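Local coordinates for methionine-binding lipoprotein metQ (Bacillus subtilis subsp. subtilis, PDB 4GOT) that probably binds methionine and passes it to the membrane-bound permease of the MetNPQ ABC transporter, which imports methionine and also methionine sulfoxide, at residues 81-86 with 203-208. Sequence-based numbering, arbitrary orientation.
Sequences AGAVHL and PYANII. With MSE (selenomethionine), chain B.
H85 and N206 pair on neighbouring antiparallel strands and bring the sheet to the ligand pocket. N206 N donates to H85 O at 2.6 Å, and V84 N donates to N206 O at 3.0 Å. A beta bulge between A83 and H85 shifts the register by one. N206 CB lies over one face of the H85 ring, 4.0 Å from its centroid. The ring nitrogens of H85 bond to Y59 and E87. CG of N206 is anti to the carbonyl carbon (chi1 -76°), and its amide reaches the selenomethionine. OD1 accepts from the ligand N at 2.9 Å and also bonds H17. ND2 donates to the ligand O at 2.8 Å, nearly straight (167°). A longer, more bent bond from ND2 to Y204 O, 3.2 Å, lies in the amide plane and helps fix the amide's rotation. I208 CG1 meets V84 CG2, and both side chains touch L227 of helix 218-227. The A83 and A205 side is less covered: both are partly exposed and meet CB to CB at 4.1 Å, though I207 beside them is buried against L66. A leucine at N206 would probably cost the ligand's amino group and one carboxylate oxygen a hydrogen bond each. The amide's donor and acceptor thus match the amino-acid backbone, as suits a methionine-binding protein.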
loop_
_atom_site.group_PDB
_atom_site.type_symbol
_atom_site.label_atom_id
_atom_site.label_comp_id
_atom_site.label_asym_id
_atom_site.label_seq_id
_atom_site.Cartn_x
_atom_site.Cartn_y
_atom_site.Cartn_z
ATOM N N ALA A 81 -1.820 -15.075 1.182
ATOM C CA ALA A 81 -1.327 -16.124 0.317
ATOM C C ALA A 81 0.165 -15.909 -0.017
ATOM O O ALA A 81 0.788 -16.832 -0.518
ATOM C CB ALA A 81 -2.130 -16.200 -0.976
ATOM N N GLY A 82 0.715 -14.711 0.227
ATOM C CA GLY A 82 2.141 -14.415 -0.035
ATOM C C GLY A 82 2.408 -12.972 -0.496
ATOM O O GLY A 82 1.616 -12.367 -1.240
ATOM N N ALA A 83 3.550 -12.440 -0.061
ATOM C CA ALA A 83 4.028 -11.100 -0.469
ATOM C C ALA A 83 4.554 -11.087 -1.943
ATOM O O ALA A 83 5.051 -12.096 -2.443
ATOM C CB ALA A 83 5.102 -10.622 0.534
ATOM N N VAL A 84 4.426 -9.951 -2.618
ATOM C CA VAL A 84 4.796 -9.763 -4.037
ATOM C C VAL A 84 5.791 -8.601 -4.255
ATOM O O VAL A 84 6.788 -8.767 -4.982
ATOM C CB VAL A 84 3.571 -9.516 -4.940
ATOM C CG1 VAL A 84 3.977 -9.474 -6.413
ATOM C CG2 VAL A 84 2.506 -10.571 -4.701
ATOM N N HIS A 85 5.481 -7.450 -3.638
ATOM C CA HIS A 85 6.144 -6.170 -3.877
ATOM C C HIS A 85 5.964 -5.199 -2.685
ATOM O O HIS A 85 4.993 -5.252 -1.924
ATOM C CB HIS A 85 5.666 -5.521 -5.205
ATOM C CG HIS A 85 4.402 -4.721 -5.101
ATOM N ND1 HIS A 85 3.201 -5.140 -5.647
ATOM C CD2 HIS A 85 4.162 -3.494 -4.583
ATOM C CE1 HIS A 85 2.275 -4.233 -5.421
ATOM N NE2 HIS A 85 2.832 -3.221 -4.784
ATOM N N LEU A 86 6.914 -4.286 -2.593
ATOM C CA LEU A 86 6.936 -3.177 -1.643
ATOM C C LEU A 86 6.770 -1.807 -2.387
ATOM O O LEU A 86 7.318 -1.580 -3.501
ATOM C CB LEU A 86 8.292 -3.238 -0.858
ATOM C CG LEU A 86 8.530 -2.202 0.274
ATOM C CD1 LEU A 86 7.435 -2.265 1.341
ATOM C CD2 LEU A 86 9.932 -2.320 0.901
ATOM N N PRO A 203 7.904 -3.667 7.206
ATOM C CA PRO A 203 6.856 -4.711 7.157
ATOM C C PRO A 203 5.649 -4.465 6.204
ATOM O O PRO A 203 4.629 -5.142 6.320
ATOM C CB PRO A 203 6.342 -4.698 8.597
ATOM C CG PRO A 203 6.330 -3.243 8.902
ATOM C CD PRO A 203 7.614 -2.697 8.279
ATOM N N TYR A 204 5.757 -3.529 5.253
ATOM C CA TYR A 204 4.589 -3.115 4.478
ATOM C C TYR A 204 4.538 -3.647 3.038
ATOM O O TYR A 204 3.839 -3.075 2.161
ATOM C CB TYR A 204 4.377 -1.557 4.557
ATOM C CG TYR A 204 4.198 -1.030 5.998
ATOM C CD1 TYR A 204 2.982 -1.160 6.671
ATOM C CD2 TYR A 204 5.265 -0.431 6.694
ATOM C CE1 TYR A 204 2.818 -0.718 7.979
ATOM C CE2 TYR A 204 5.114 0.017 7.999
ATOM C CZ TYR A 204 3.894 -0.134 8.648
ATOM O OH TYR A 204 3.732 0.333 9.937
ATOM N N ALA A 205 5.165 -4.798 2.803
ATOM C CA ALA A 205 5.036 -5.444 1.510
ATOM C C ALA A 205 3.561 -5.719 1.204
ATOM O O ALA A 205 2.782 -6.143 2.082
ATOM C CB ALA A 205 5.826 -6.742 1.471
ATOM N N ASN A 206 3.186 -5.513 -0.043
ATOM C CA ASN A 206 1.827 -5.802 -0.483
ATOM C C ASN A 206 1.702 -7.296 -0.831
ATOM O O ASN A 206 2.643 -7.907 -1.326
ATOM C CB ASN A 206 1.484 -4.972 -1.731
ATOM C CG ASN A 206 1.180 -3.506 -1.415
ATOM O OD1 ASN A 206 0.342 -2.931 -2.051
ATOM N ND2 ASN A 206 1.862 -2.908 -0.398
ATOM N N ILE A 207 0.516 -7.845 -0.620
ATOM C CA ILE A 207 0.296 -9.268 -0.617
ATOM C C ILE A 207 -0.910 -9.632 -1.488
ATOM O O ILE A 207 -1.756 -8.769 -1.847
ATOM C CB ILE A 207 0.053 -9.806 0.826
ATOM C CG1 ILE A 207 -1.267 -9.287 1.409
ATOM C CG2 ILE A 207 1.284 -9.535 1.719
ATOM C CD1 ILE A 207 -1.828 -9.931 2.673
ATOM N N ILE A 208 -0.955 -10.922 -1.803
ATOM C CA ILE A 208 -2.147 -11.573 -2.262
ATOM C C ILE A 208 -2.889 -12.115 -1.041
ATOM O O ILE A 208 -2.315 -12.815 -0.222
ATOM C CB ILE A 208 -1.834 -12.669 -3.292
ATOM C CG1 ILE A 208 -1.132 -12.047 -4.511
ATOM C CG2 ILE A 208 -3.116 -13.402 -3.657
ATOM C CD1 ILE A 208 -2.012 -11.184 -5.429
HETATM N N MSE B 300 -0.362 -0.140 -2.023
HETATM C CA MSE B 300 -0.450 0.590 -0.723
HETATM C C MSE B 300 0.946 0.795 -0.044
HETATM O O MSE B 300 1.650 -0.173 0.058
HETATM O OXT MSE B 300 1.387 1.864 0.448
HETATM C CB MSE B 300 -1.344 -0.219 0.230
HETATM C CG MSE B 300 -1.786 0.493 1.469
HETATM SE SE MSE B 300 -2.749 -0.687 2.736
HETATM C CE MSE B 300 -4.582 -0.755 1.720
#